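Glycosyl hydrolase family 2, TIM barrel domain protein (Parabacteroides merdae ATCC 43184, PDB 6DXU) probably hydrolyses beta-glucuronides, as a family 2 glycoside hydrolase from a human gut bacterium with a TIM-barrel catalytic domain. Local coordinates at residues D478-W488 / V507-D518. Residues are numbered along the deposited sequence; the frame is centred on the assembly and turned at random.
Sequences DVYSPSIWAGW and VKHFLHVEWGGD
V507 opens the contact by setting CG1 3.8 Å from Y480 CD2, while the phenol end of Y480 runs on to the backbone N of C470. At H509 the two backbones join: its carbonyl O accepts Y480 N at 3.0 Å, and L511 N returns a bond to Y480 O. Both bonds are straight, 165° at the hydrogen, and they enclose F510, whose ring puts CE2 against P482 CD and offers its edge to I484 CD1. L511 then rests CB on V479 CG1. H512 is held on two sides. Extending CG anti to the backbone N (chi1 173°) carries the imidazole to I484, where NE2 donates to the carbonyl O at 3.1 Å, on a lone pair in the carbonyl plane though bent at the hydrogen (138°); I484 CD1 sits 4.2 Å above the ring centroid, with W515 CD1 over the opposite face. Beyond the bridged pair a side chain replaces the main chain as acceptor: V513 N donates to S481 OG at 2.9 Å. The E514 main chain and W515 CA lie over one face of the W485 indole, while E514 OE2 pairs with R364. A water links G516 N to A486 O, a corner of the type II turn W485–W488 that W488 N closes on W485 O. G517 CA packs over the six-membered ring of W488, 3.9 Å from its centroid, and a further water joins W488 NE1 to D518 OD1, an oxygen also salt-bridged to K612. With 479-481 parallel to 464-468, and 512-513 parallel to 587-589, these segments are neighbouring staves of the TIM barrel; their C-terminal ends run into loops at the mouth, where the side chain of W488 lies about 7 Å from a bound bicine.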
loop_
_atom_site.group_PDB
_atom_site.type_symbol
_atom_site.label_atom_id
_atom_site.label_comp_id
_atom_site.label_asym_id
_atom_site.label_seq_id
_atom_site.Cartn_x
_atom_site.Cartn_y
_atom_site.Cartn_z
ATOM N N ASP D 478 -16.650 12.872 -34.380
ATOM C CA ASP D 478 -17.565 13.637 -35.228
ATOM C C ASP D 478 -16.833 14.317 -36.378
ATOM O O ASP D 478 -17.297 14.287 -37.522
ATOM C CB ASP D 478 -18.298 14.690 -34.399
ATOM C CG ASP D 478 -19.160 14.080 -33.318
ATOM O OD1 ASP D 478 -19.881 13.116 -33.619
ATOM O OD2 ASP D 478 -19.124 14.565 -32.171
ATOM N N VAL D 479 -15.696 14.952 -36.086
ATOM C CA VAL D 479 -14.944 15.778 -37.029
ATOM C C VAL D 479 -13.508 15.264 -37.058
ATOM O O VAL D 479 -12.951 14.918 -36.016
ATOM C CB VAL D 479 -14.991 17.268 -36.621
ATOM C CG1 VAL D 479 -14.033 18.126 -37.470
ATOM C CG2 VAL D 479 -16.427 17.818 -36.676
ATOM N N TYR D 480 -12.918 15.173 -38.247
ATOM C CA TYR D 480 -11.602 14.560 -38.396
ATOM C C TYR D 480 -10.664 15.459 -39.195
ATOM O O TYR D 480 -11.076 16.069 -40.183
ATOM C CB TYR D 480 -11.698 13.197 -39.083
ATOM C CG TYR D 480 -10.354 12.517 -39.194
ATOM C CD1 TYR D 480 -9.789 11.886 -38.090
ATOM C CD2 TYR D 480 -9.650 12.500 -40.400
ATOM C CE1 TYR D 480 -8.546 11.272 -38.175
ATOM C CE2 TYR D 480 -8.406 11.879 -40.497
ATOM C CZ TYR D 480 -7.864 11.271 -39.377
ATOM O OH TYR D 480 -6.635 10.652 -39.442
ATOM N N SER D 481 -9.404 15.541 -38.755
ATOM C CA SER D 481 -8.337 16.194 -39.511
ATOM C C SER D 481 -7.246 15.201 -39.876
ATOM O O SER D 481 -6.705 14.526 -38.990
ATOM C CB SER D 481 -7.702 17.348 -38.719
ATOM O OG SER D 481 -6.702 17.998 -39.505
ATOM N N PRO D 482 -6.893 15.084 -41.153
ATOM C CA PRO D 482 -5.686 14.339 -41.519
ATOM C C PRO D 482 -4.448 15.211 -41.378
ATOM O O PRO D 482 -4.540 16.359 -40.929
ATOM C CB PRO D 482 -5.945 13.971 -42.984
ATOM C CG PRO D 482 -6.673 15.201 -43.492
ATOM C CD PRO D 482 -7.585 15.627 -42.333
ATOM N N SER D 483 -3.297 14.684 -41.786
ATOM C CA SER D 483 -2.060 15.446 -41.861
ATOM C C SER D 483 -1.865 15.918 -43.298
ATOM O O SER D 483 -1.729 15.095 -44.210
ATOM C CB SER D 483 -0.875 14.593 -41.404
ATOM O OG SER D 483 0.342 15.301 -41.534
ATOM N N ILE D 484 -1.874 17.230 -43.507
ATOM C CA ILE D 484 -1.670 17.820 -44.831
ATOM C C ILE D 484 -0.676 18.960 -44.667
ATOM O O ILE D 484 -1.045 20.060 -44.242
ATOM C CB ILE D 484 -2.966 18.315 -45.479
ATOM C CG1 ILE D 484 -3.997 17.186 -45.601
ATOM C CG2 ILE D 484 -2.672 18.895 -46.868
ATOM C CD1 ILE D 484 -5.372 17.717 -46.044
ATOM N N TRP D 485 0.584 18.701 -45.004
ATOM C CA TRP D 485 1.634 19.707 -44.920
ATOM C C TRP D 485 2.232 19.961 -46.300
ATOM O O TRP D 485 3.440 19.789 -46.495
ATOM C CB TRP D 485 2.713 19.243 -43.935
ATOM C CG TRP D 485 2.351 19.419 -42.492
ATOM C CD1 TRP D 485 1.758 18.503 -41.669
ATOM C CD2 TRP D 485 2.587 20.581 -41.696
ATOM N NE1 TRP D 485 1.591 19.040 -40.408
ATOM C CE2 TRP D 485 2.102 20.312 -40.400
ATOM C CE3 TRP D 485 3.164 21.829 -41.955
ATOM C CZ2 TRP D 485 2.178 21.242 -39.365
ATOM C CZ3 TRP D 485 3.241 22.751 -40.927
ATOM C CH2 TRP D 485 2.748 22.457 -39.652
ATOM N N ALA D 486 1.392 20.346 -47.259
ATOM C CA ALA D 486 1.825 20.485 -48.645
ATOM C C ALA D 486 2.881 21.578 -48.777
ATOM O O ALA D 486 2.677 22.715 -48.337
ATOM C CB ALA D 486 0.631 20.808 -49.543
ATOM N N GLY D 487 3.996 21.239 -49.422
ATOM C CA GLY D 487 5.079 22.181 -49.574
ATOM C C GLY D 487 5.981 22.281 -48.371
ATOM O O GLY D 487 6.903 23.108 -48.371
ATOM N N TRP D 488 5.736 21.499 -47.325
ATOM C CA TRP D 488 6.703 21.516 -46.237
ATOM C C TRP D 488 7.228 20.118 -45.967
ATOM O O TRP D 488 8.266 19.743 -46.521
ATOM C CB TRP D 488 6.124 22.146 -44.972
ATOM C CG TRP D 488 7.229 22.402 -43.976
ATOM C CD1 TRP D 488 7.445 21.756 -42.783
ATOM C CD2 TRP D 488 8.315 23.318 -44.139
ATOM N NE1 TRP D 488 8.586 22.252 -42.180
ATOM C CE2 TRP D 488 9.137 23.207 -42.997
ATOM C CE3 TRP D 488 8.662 24.241 -45.139
ATOM C CZ2 TRP D 488 10.291 23.984 -42.826
ATOM C CZ3 TRP D 488 9.806 25.014 -44.966
ATOM C CH2 TRP D 488 10.604 24.879 -43.823
ATOM N N VAL D 507 -14.179 11.291 -44.943
ATOM C CA VAL D 507 -14.836 11.444 -43.653
ATOM C C VAL D 507 -16.107 12.262 -43.826
ATOM O O VAL D 507 -16.270 13.016 -44.789
ATOM C CB VAL D 507 -13.902 12.102 -42.604
ATOM C CG1 VAL D 507 -12.740 11.153 -42.233
ATOM C CG2 VAL D 507 -13.358 13.436 -43.136
ATOM N N LYS D 508 -17.002 12.133 -42.847
ATOM C CA LYS D 508 -18.256 12.877 -42.912
ATOM C C LYS D 508 -18.019 14.374 -42.751
ATOM O O LYS D 508 -18.580 15.181 -43.508
ATOM C CB LYS D 508 -19.221 12.358 -41.847
ATOM C CG LYS D 508 -20.606 12.940 -41.910
ATOM C CD LYS D 508 -21.516 12.211 -40.922
ATOM C CE LYS D 508 -22.899 12.826 -40.897
ATOM N NZ LYS D 508 -23.743 12.318 -39.783
ATOM N N HIS D 509 -17.184 14.766 -41.782
ATOM C CA HIS D 509 -16.900 16.173 -41.517
ATOM C C HIS D 509 -15.389 16.352 -41.502
ATOM O O HIS D 509 -14.718 15.892 -40.576
ATOM C CB HIS D 509 -17.512 16.622 -40.189
ATOM C CG HIS D 509 -18.993 16.408 -40.107
ATOM N ND1 HIS D 509 -19.865 16.905 -41.052
ATOM C CD2 HIS D 509 -19.755 15.755 -39.197
ATOM C CE1 HIS D 509 -21.101 16.566 -40.730
ATOM N NE2 HIS D 509 -21.064 15.869 -39.607
ATOM N N PHE D 510 -14.873 17.053 -42.505
ATOM C CA PHE D 510 -13.445 17.273 -42.685
ATOM C C PHE D 510 -13.129 18.682 -42.211
ATOM O O PHE D 510 -13.836 19.635 -42.561
ATOM C CB PHE D 510 -13.068 17.078 -44.164
ATOM C CG PHE D 510 -11.714 17.635 -44.571
ATOM C CD1 PHE D 510 -11.599 18.918 -45.086
ATOM C CD2 PHE D 510 -10.577 16.842 -44.514
ATOM C CE1 PHE D 510 -10.354 19.419 -45.493
ATOM C CE2 PHE D 510 -9.342 17.325 -44.919
ATOM C CZ PHE D 510 -9.228 18.614 -45.411
ATOM N N LEU D 511 -12.078 18.810 -41.401
ATOM C CA LEU D 511 -11.590 20.109 -40.952
ATOM C C LEU D 511 -10.079 20.000 -40.868
ATOM O O LEU D 511 -9.574 19.136 -40.156
ATOM C CB LEU D 511 -12.189 20.490 -39.592
ATOM C CG LEU D 511 -11.624 21.746 -38.939
ATOM C CD1 LEU D 511 -11.698 22.899 -39.908
ATOM C CD2 LEU D 511 -12.404 22.090 -37.677
ATOM N N HIS D 512 -9.362 20.842 -41.605
ATOM C CA HIS D 512 -7.922 20.675 -41.786
ATOM C C HIS D 512 -7.183 21.496 -40.728
ATOM O O HIS D 512 -7.128 22.720 -40.822
ATOM C CB HIS D 512 -7.541 21.105 -43.201
ATOM C CG HIS D 512 -6.066 21.140 -43.465
ATOM N ND1 HIS D 512 -5.531 21.759 -44.576
ATOM C CD2 HIS D 512 -5.019 20.621 -42.780
ATOM C CE1 HIS D 512 -4.216 21.630 -44.556
ATOM N NE2 HIS D 512 -3.879 20.932 -43.481
ATOM N N VAL D 513 -6.603 20.851 -39.720
ATOM C CA VAL D 513 -5.803 21.588 -38.745
ATOM C C VAL D 513 -4.333 21.196 -38.875
ATOM O O VAL D 513 -3.994 20.008 -38.910
ATOM C CB VAL D 513 -6.309 21.417 -37.301
ATOM C CG1 VAL D 513 -7.644 22.163 -37.124
ATOM C CG2 VAL D 513 -6.417 19.955 -36.914
ATOM N N GLU D 514 -3.474 22.223 -38.938
ATOM C CA GLU D 514 -2.014 22.204 -39.052
ATOM C C GLU D 514 -1.580 22.208 -40.505
ATOM O O GLU D 514 -1.816 21.255 -41.251
ATOM C CB GLU D 514 -1.350 21.028 -38.308
ATOM C CG GLU D 514 -1.674 21.004 -36.812
ATOM C CD GLU D 514 -0.782 20.060 -36.024
ATOM O OE1 GLU D 514 0.343 19.769 -36.492
ATOM O OE2 GLU D 514 -1.208 19.622 -34.933
ATOM N N TRP D 515 -0.943 23.306 -40.895
ATOM C CA TRP D 515 -0.226 23.432 -42.154
ATOM C C TRP D 515 0.692 24.630 -41.995
ATOM O O TRP D 515 0.566 25.401 -41.038
ATOM C CB TRP D 515 -1.173 23.590 -43.355
ATOM C CG TRP D 515 -2.128 24.785 -43.309
ATOM C CD1 TRP D 515 -3.361 24.827 -42.708
ATOM C CD2 TRP D 515 -1.924 26.092 -43.893
ATOM N NE1 TRP D 515 -3.935 26.073 -42.885
ATOM C CE2 TRP D 515 -3.076 26.861 -43.613
ATOM C CE3 TRP D 515 -0.886 26.672 -44.637
ATOM C CZ2 TRP D 515 -3.212 28.194 -44.031
ATOM C CZ3 TRP D 515 -1.020 27.995 -45.054
ATOM C CH2 TRP D 515 -2.178 28.741 -44.751
ATOM N N GLY D 516 1.617 24.777 -42.941
ATOM C CA GLY D 516 2.529 25.913 -42.920
ATOM C C GLY D 516 3.966 25.557 -43.238
ATOM O O GLY D 516 4.223 24.588 -43.963
ATOM N N GLY D 517 4.909 26.329 -42.692
ATOM C CA GLY D 517 6.328 26.062 -42.878
ATOM C C GLY D 517 7.150 26.942 -41.960
ATOM O O GLY D 517 6.687 27.984 -41.494
ATOM N N ASP D 518 8.373 26.499 -41.683
ATOM C CA ASP D 518 9.259 27.254 -40.796
ATOM C C ASP D 518 9.878 28.437 -41.522
ATOM O O ASP D 518 10.283 28.323 -42.684
ATOM C CB ASP D 518 10.400 26.398 -40.274
ATOM C CG ASP D 518 9.955 25.388 -39.254
ATOM O OD1 ASP D 518 9.472 24.325 -39.683
ATOM O OD2 ASP D 518 10.098 25.656 -38.038
HETATM O O HOH W 1 -16.114 13.055 -39.668
HETATM O O HOH W 2 -2.377 18.628 -41.008
HETATM O O HOH W 3 2.324 23.197 -45.384
HETATM O O HOH W 4 10.196 21.634 -39.899
#